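Local coordinates for KLLA0C04147p (Kluyveromyces lactis, PDB 5H2D), which binds ergosterol in its oxysterol-binding domain, the part of the longer protein described here, and probably transfers sterols between membranes, at residues 77-82 with 107-112; 273-278 with 317-322. One frame throughout, in Å; residues are numbered along the deposited sequence.

Interaction 1. Residues 77-82 with 107-112; sequences AEDLEY and VSSYAS. With ERG (ergosterol), chain B.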
loop_
_atom_site.group_PDB
_atom_site.type_symbol
_atom_site.label_atom_id
_atom_site.label_comp_id
_atom_site.label_asym_id
_atom_site.label_seq_id
_atom_site.Cartn_x
_atom_site.Cartn_y
_atom_site.Cartn_z
ATOM N N ALA A 77 3.329 0.185 -1.090
ATOM C CA ALA A 77 3.902 -1.138 -0.855
ATOM C C ALA A 77 3.711 -1.616 0.579
ATOM O O ALA A 77 3.775 -2.826 0.830
ATOM C CB ALA A 77 5.393 -1.136 -1.206
ATOM N N GLU A 78 3.483 -0.704 1.535
ATOM C CA GLU A 78 3.207 -1.139 2.896
ATOM C C GLU A 78 1.880 -1.889 3.018
ATOM O O GLU A 78 1.615 -2.463 4.080
ATOM C CB GLU A 78 3.259 0.069 3.847
ATOM C CG GLU A 78 4.678 0.664 3.932
ATOM C CD GLU A 78 4.834 1.792 4.951
ATOM O OE1 GLU A 78 4.502 1.601 6.145
ATOM O OE2 GLU A 78 5.331 2.874 4.565
ATOM N N ASP A 79 1.056 -1.911 1.960
ATOM C CA ASP A 79 -0.082 -2.831 1.911
ATOM C C ASP A 79 0.361 -4.261 2.168
ATOM O O ASP A 79 -0.430 -5.089 2.646
ATOM C CB ASP A 79 -0.767 -2.831 0.537
ATOM C CG ASP A 79 -1.587 -1.597 0.244
ATOM O OD1 ASP A 79 -1.895 -0.795 1.159
ATOM O OD2 ASP A 79 -1.921 -1.449 -0.962
ATOM N N LEU A 80 1.609 -4.570 1.842
ATOM C CA LEU A 80 2.094 -5.946 1.837
ATOM C C LEU A 80 2.728 -6.378 3.149
ATOM O O LEU A 80 3.225 -7.510 3.226
ATOM C CB LEU A 80 3.112 -6.119 0.705
ATOM C CG LEU A 80 2.558 -5.777 -0.676
ATOM C CD1 LEU A 80 3.614 -6.026 -1.734
ATOM C CD2 LEU A 80 1.286 -6.589 -0.948
ATOM N N GLU A 81 2.735 -5.522 4.180
ATOM C CA GLU A 81 3.487 -5.846 5.390
ATOM C C GLU A 81 3.053 -7.187 5.974
ATOM O O GLU A 81 3.893 -7.968 6.438
ATOM C CB GLU A 81 3.328 -4.742 6.439
ATOM C CG GLU A 81 4.106 -5.030 7.709
ATOM C CD GLU A 81 4.110 -3.856 8.693
ATOM O OE1 GLU A 81 3.577 -2.774 8.362
ATOM O OE2 GLU A 81 4.643 -4.013 9.810
ATOM N N TYR A 82 1.755 -7.469 5.964
ATOM C CA TYR A 82 1.221 -8.705 6.539
ATOM C C TYR A 82 0.640 -9.616 5.460
ATOM O O TYR A 82 -0.402 -10.244 5.649
ATOM C CB TYR A 82 0.172 -8.384 7.601
ATOM C CG TYR A 82 0.705 -7.481 8.700
ATOM C CD1 TYR A 82 1.346 -8.012 9.820
ATOM C CD2 TYR A 82 0.569 -6.097 8.624
ATOM C CE1 TYR A 82 1.841 -7.198 10.835
ATOM C CE2 TYR A 82 1.051 -5.275 9.637
ATOM C CZ TYR A 82 1.698 -5.820 10.729
ATOM O OH TYR A 82 2.171 -4.988 11.722
ATOM N N VAL A 107 -7.295 -4.702 6.395
ATOM C CA VAL A 107 -7.249 -3.888 7.605
ATOM C C VAL A 107 -5.836 -3.784 8.155
ATOM O O VAL A 107 -5.484 -2.783 8.799
ATOM C CB VAL A 107 -8.209 -4.491 8.649
ATOM C CG1 VAL A 107 -8.044 -3.808 10.007
ATOM C CG2 VAL A 107 -9.652 -4.414 8.152
ATOM N N SER A 108 -5.002 -4.788 7.879
ATOM C CA SER A 108 -3.715 -4.938 8.544
ATOM C C SER A 108 -2.726 -3.832 8.197
ATOM O O SER A 108 -1.742 -3.669 8.914
ATOM C CB SER A 108 -3.106 -6.292 8.179
ATOM O OG SER A 108 -2.730 -6.353 6.807
ATOM N N SER A 109 -2.935 -3.104 7.112
ATOM C CA SER A 109 -1.951 -2.123 6.666
ATOM C C SER A 109 -2.152 -0.739 7.274
ATOM O O SER A 109 -1.438 0.203 6.891
ATOM C CB SER A 109 -1.958 -2.028 5.145
ATOM O OG SER A 109 -3.283 -2.049 4.662
ATOM N N TYR A 110 -3.051 -0.588 8.245
ATOM C CA TYR A 110 -3.270 0.733 8.821
ATOM C C TYR A 110 -2.520 0.969 10.125
ATOM O O TYR A 110 -2.279 2.129 10.479
ATOM C CB TYR A 110 -4.793 0.998 8.963
ATOM C CG TYR A 110 -5.267 1.199 7.554
ATOM C CD1 TYR A 110 -5.031 2.406 6.901
ATOM C CD2 TYR A 110 -5.768 0.136 6.815
ATOM C CE1 TYR A 110 -5.343 2.571 5.587
ATOM C CE2 TYR A 110 -6.082 0.293 5.485
ATOM C CZ TYR A 110 -5.862 1.514 4.874
ATOM O OH TYR A 110 -6.146 1.671 3.546
ATOM N N ALA A 111 -2.047 -0.080 10.798
ATOM C CA ALA A 111 -1.243 0.144 11.994
ATOM C C ALA A 111 -0.009 0.973 11.682
ATOM O O ALA A 111 0.411 1.806 12.495
ATOM C CB ALA A 111 -0.824 -1.182 12.619
ATOM N N SER A 112 0.592 0.754 10.513
ATOM C CA SER A 112 1.821 1.444 10.146
ATOM C C SER A 112 1.624 2.934 9.901
ATOM O O SER A 112 2.622 3.648 9.809
ATOM C CB SER A 112 2.427 0.812 8.891
ATOM O OG SER A 112 1.529 0.916 7.802
HETATM C C1 ERG B . -2.838 4.921 3.668
HETATM C C2 ERG B . -2.674 3.487 3.172
HETATM C C3 ERG B . -2.790 3.513 1.671
HETATM C C4 ERG B . -1.704 4.408 1.070
HETATM C C5 ERG B . -1.682 5.716 1.660
HETATM C C6 ERG B . -1.301 6.797 0.878
HETATM C C7 ERG B . -1.184 8.101 1.387
HETATM C C8 ERG B . -1.441 8.367 2.735
HETATM C C9 ERG B . -2.044 7.337 3.516
HETATM C C10 ERG B . -1.796 5.874 3.066
HETATM C C11 ERG B . -1.858 7.517 5.083
HETATM C C12 ERG B . -1.953 8.977 5.537
HETATM C C13 ERG B . -0.951 9.805 4.706
HETATM C C14 ERG B . -1.467 9.721 3.251
HETATM C C15 ERG B . -0.608 10.757 2.556
HETATM C C16 ERG B . -0.470 11.900 3.602
HETATM C C17 ERG B . -1.079 11.318 4.907
HETATM C C18 ERG B . 0.510 9.333 4.881
HETATM C C19 ERG B . -0.381 5.478 3.573
HETATM C C20 ERG B . -0.377 11.961 6.125
HETATM C C21 ERG B . -0.829 11.412 7.473
HETATM C C22 ERG B . -0.705 13.447 6.059
HETATM C C23 ERG B . 0.372 14.451 5.796
HETATM C C24 ERG B . 0.012 15.933 5.701
HETATM C C25 ERG B . 1.089 16.742 6.436
HETATM C C26 ERG B . 1.090 16.318 7.909
HETATM C C27 ERG B . 0.822 18.255 6.388
HETATM C C28 ERG B . -0.031 16.277 4.225
HETATM O O1 ERG B . -2.688 2.150 1.124
HETATM O O HOH W 1 1.615 -1.713 6.765
HETATM O O HOH W 2 -0.387 -5.749 5.338
HETATM O O HOH W 3 -4.234 -0.267 2.719
HETATM O O HOH W 4 -3.277 -4.402 3.207
#

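Interaction 2. Residues 273-278 with 317-322; sequences WNESVS and VWHVNE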
loop_
_atom_site.group_PDB
_atom_site.type_symbol
_atom_site.label_atom_id
_atom_site.label_comp_id
_atom_site.label_asym_id
_atom_site.label_seq_id
_atom_site.Cartn_x
_atom_site.Cartn_y
_atom_site.Cartn_z
ATOM N N TRP A 273 -7.295 -1.336 15.001
ATOM C CA TRP A 273 -6.414 -1.488 13.844
ATOM C C TRP A 273 -4.987 -1.032 14.114
ATOM O O TRP A 273 -4.130 -1.213 13.240
ATOM C CB TRP A 273 -6.990 -0.769 12.608
ATOM C CG TRP A 273 -7.438 0.665 12.785
ATOM C CD1 TRP A 273 -8.725 1.113 12.949
ATOM C CD2 TRP A 273 -6.607 1.832 12.779
ATOM N NE1 TRP A 273 -8.738 2.489 13.056
ATOM C CE2 TRP A 273 -7.450 2.951 12.964
ATOM C CE3 TRP A 273 -5.224 2.041 12.650
ATOM C CZ2 TRP A 273 -6.963 4.252 13.023
ATOM C CZ3 TRP A 273 -4.742 3.335 12.705
ATOM C CH2 TRP A 273 -5.612 4.426 12.892
ATOM N N ASN A 274 -4.689 -0.477 15.288
ATOM C CA ASN A 274 -3.306 -0.246 15.679
ATOM C C ASN A 274 -2.758 -1.346 16.584
ATOM O O ASN A 274 -1.641 -1.209 17.090
ATOM C CB ASN A 274 -3.163 1.120 16.362
ATOM C CG ASN A 274 -3.887 1.194 17.678
ATOM O OD1 ASN A 274 -4.895 0.513 17.890
ATOM N ND2 ASN A 274 -3.387 2.038 18.576
ATOM N N GLU A 275 -3.496 -2.448 16.770
ATOM C CA GLU A 275 -3.094 -3.451 17.750
ATOM C C GLU A 275 -3.359 -4.889 17.310
ATOM O O GLU A 275 -2.415 -5.650 17.106
ATOM C CB GLU A 275 -3.788 -3.187 19.086
ATOM C CG GLU A 275 -3.310 -4.092 20.210
ATOM C CD GLU A 275 -3.917 -3.723 21.555
ATOM O OE1 GLU A 275 -4.853 -2.888 21.585
ATOM O OE2 GLU A 275 -3.457 -4.271 22.581
ATOM N N SER A 276 -4.620 -5.291 17.178
ATOM C CA SER A 276 -4.885 -6.693 16.873
ATOM C C SER A 276 -6.333 -6.851 16.440
ATOM O O SER A 276 -7.193 -6.029 16.774
ATOM C CB SER A 276 -4.595 -7.598 18.075
ATOM O OG SER A 276 -5.464 -7.303 19.154
ATOM N N VAL A 277 -6.591 -7.927 15.699
ATOM C CA VAL A 277 -7.931 -8.265 15.237
ATOM C C VAL A 277 -8.193 -9.743 15.502
ATOM O O VAL A 277 -7.336 -10.589 15.222
ATOM C CB VAL A 277 -8.124 -7.951 13.744
ATOM C CG1 VAL A 277 -9.404 -8.603 13.239
ATOM C CG2 VAL A 277 -8.170 -6.437 13.539
ATOM N N SER A 278 -9.373 -10.043 16.032
ATOM C CA SER A 278 -9.823 -11.396 16.327
ATOM C C SER A 278 -11.128 -11.648 15.584
ATOM O O SER A 278 -11.772 -10.723 15.090
ATOM C CB SER A 278 -10.020 -11.592 17.836
ATOM O OG SER A 278 -8.788 -11.454 18.528
ATOM N N VAL A 317 -6.395 -13.432 14.612
ATOM C CA VAL A 317 -6.083 -13.463 13.193
ATOM C C VAL A 317 -4.885 -12.588 12.859
ATOM O O VAL A 317 -4.032 -12.979 12.053
ATOM C CB VAL A 317 -7.305 -13.055 12.337
ATOM C CG1 VAL A 317 -8.448 -14.049 12.524
ATOM C CG2 VAL A 317 -7.759 -11.657 12.687
ATOM N N TRP A 318 -4.790 -11.406 13.470
ATOM C CA TRP A 318 -3.726 -10.466 13.141
ATOM C C TRP A 318 -3.290 -9.691 14.379
ATOM O O TRP A 318 -4.123 -9.299 15.200
ATOM C CB TRP A 318 -4.186 -9.492 12.042
ATOM C CG TRP A 318 -3.237 -8.355 11.869
ATOM C CD1 TRP A 318 -2.066 -8.365 11.162
ATOM C CD2 TRP A 318 -3.345 -7.055 12.454
ATOM N NE1 TRP A 318 -1.439 -7.147 11.273
ATOM C CE2 TRP A 318 -2.207 -6.322 12.055
ATOM C CE3 TRP A 318 -4.293 -6.437 13.272
ATOM C CZ2 TRP A 318 -1.998 -4.997 12.437
ATOM C CZ3 TRP A 318 -4.085 -5.117 13.656
ATOM C CH2 TRP A 318 -2.941 -4.418 13.241
ATOM N N HIS A 319 -1.981 -9.464 14.503
ATOM C CA HIS A 319 -1.445 -8.587 15.534
ATOM C C HIS A 319 -0.334 -7.737 14.938
ATOM O O HIS A 319 0.426 -8.211 14.091
ATOM C CB HIS A 319 -0.896 -9.382 16.729
ATOM C CG HIS A 319 -0.638 -8.545 17.945
ATOM N ND1 HIS A 319 0.412 -7.651 18.027
ATOM C CD2 HIS A 319 -1.294 -8.464 19.127
ATOM C CE1 HIS A 319 0.391 -7.059 19.207
ATOM N NE2 HIS A 319 -0.636 -7.531 19.892
ATOM N N VAL A 320 -0.236 -6.489 15.403
ATOM C CA VAL A 320 0.759 -5.556 14.879
ATOM C C VAL A 320 2.165 -6.040 15.209
ATOM O O VAL A 320 2.422 -6.593 16.292
ATOM C CB VAL A 320 0.504 -4.145 15.439
ATOM C CG1 VAL A 320 0.759 -4.106 16.933
ATOM C CG2 VAL A 320 1.368 -3.108 14.718
ATOM N N ASN A 321 3.088 -5.830 14.273
ATOM C CA ASN A 321 4.493 -6.110 14.515
ATOM C C ASN A 321 5.042 -5.183 15.591
ATOM O O ASN A 321 4.587 -4.046 15.760
ATOM C CB ASN A 321 5.303 -5.944 13.224
ATOM C CG ASN A 321 5.077 -7.079 12.242
ATOM O OD1 ASN A 321 4.958 -8.235 12.642
ATOM N ND2 ASN A 321 5.003 -6.757 10.954
ATOM N N GLU A 322 6.045 -5.678 16.317
ATOM C CA GLU A 322 6.779 -4.811 17.227
ATOM C C GLU A 322 7.450 -3.694 16.438
ATOM O O GLU A 322 7.911 -3.888 15.307
ATOM C CB GLU A 322 7.818 -5.607 18.022
ATOM C CG GLU A 322 9.129 -5.817 17.300
ATOM C CD GLU A 322 10.124 -6.621 18.123
ATOM O OE1 GLU A 322 11.123 -7.108 17.544
ATOM O OE2 GLU A 322 9.902 -6.770 19.346
#

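Interaction 1. Residues 77-82 with 107-112
Tyr82 rests against Ser108, its CE2 lying 3.3 Å from Ser108 O and its CB 3.6 Å from Ser108 OG. The ring reaches that carbonyl because CG stands anti to its own carbonyl carbon (chi1 -56°), while Glu81 CG packs over one ring face, toward the rim. Water carries much of the polar contact, and three serines serve it. Ser112 OG donates to a water that in turn donates to Glu78 O and to Glu81 OE1, the latter over 2.7 Å. Another water takes the Tyr82 N-H and gives its protons to Asp79 O and Ser108 OG, which is also hydrogen-bonded to Phe105 O. With chi1 at 42°, Ser109 OG sits between its backbone N and carbonyl carbon, where it donates to one water, bound to Asp79 O, and accepts from another that also donates to Asp79 OD1 over 2.9 Å. The acidic ends have stronger partners elsewhere: Glu78 forms salt bridges with Arg75 and Arg116, Asp79 OD2 with Lys205, and Glu81 OE2 is bonded to Asn321. Asp79 OD1 stands 3.1 Å from ERG O1, and Tyr110 CE1 lies 3.7 Å from ERG C2. The contact thus illustrates a hydrated, polar floor to a lipid pocket, the sterol-binding site of the OSBP-family fold, here meeting the hydroxyl end of ergosterol.

Interaction 2. Residues 273-278 with 317-322
The carbonyl oxygen of Glu275 lies beneath the imidazole of His319, 3.4 Å from the ring plane and over its centre, while Glu275 O also accepts the Val320 N-H at 2.9 Å. This happens where two antiparallel strands of the OSBP-family beta barrel, 276-281 and 314-319, part company. A classic beta bulge lies within their pairing: Val317 and Trp318 both face Val277, whose carbonyl accepts their two N-H groups, although the exact place of that oxygen is less sure. A second, at Glu275 and Ser276, is set against the preceding strand, 265-272. Next to the first bulge the register is regular: Ser276 and His319 form a non-hydrogen-bonded pair, Val277 and Trp318 a hydrogen-bonded one, with Val277 N donating to Trp318 O over 2.9 Å at 164°.

Trp318 holds its CG anti to the backbone N (chi1 169°), which carries the six-membered ring across the neighbouring strand. Its CZ3 comes within 3.6 Å of Ser276 N, CH2 within 3.4 Å of Trp273 O, and CE3 meets the CG2 methyl of Val277 obliquely at 3.9 Å. Helix 95-108 packs against the same face of the sheet through Ile104, which touches Val277 and Trp318. With an alanine at Trp318, the Val277 methyl and the backbone of 273-276 would probably lose the indole packed on them, and a gap would be likely to open toward Ile104. On the face of Ser276 and His319, the imidazole is fixed in rotation by a bond to the next residue, just past the end of the strand: His319 ND1 donates over 2.9 Å to a lone pair of Val320 O, which lies in the ring plane.

The two interactions lie in series along the chain, yet their centres are only 11 Å apart and they touch directly. Asn321, just beyond the strand pair of interaction 2, is met by both acidic and phenolic ends of interaction 1: Tyr82 OH is 2.8 Å from Asn321 N, and Glu81 OE2 is 3.0 Å from Asn321 ND2, both probable hydrogen bonds. Tyr82 and Trp318 pack edge-to-face, with Tyr82 CD1 3.3 Å from Trp318 NE1, and Ala111 CB lies 3.4 Å from Trp273 O. Interaction 1 meets ergosterol itself, through Asp79 and Tyr110, and interaction 2 stands behind it. The side chain of Trp273 is about 9 Å from the bound ergosterol.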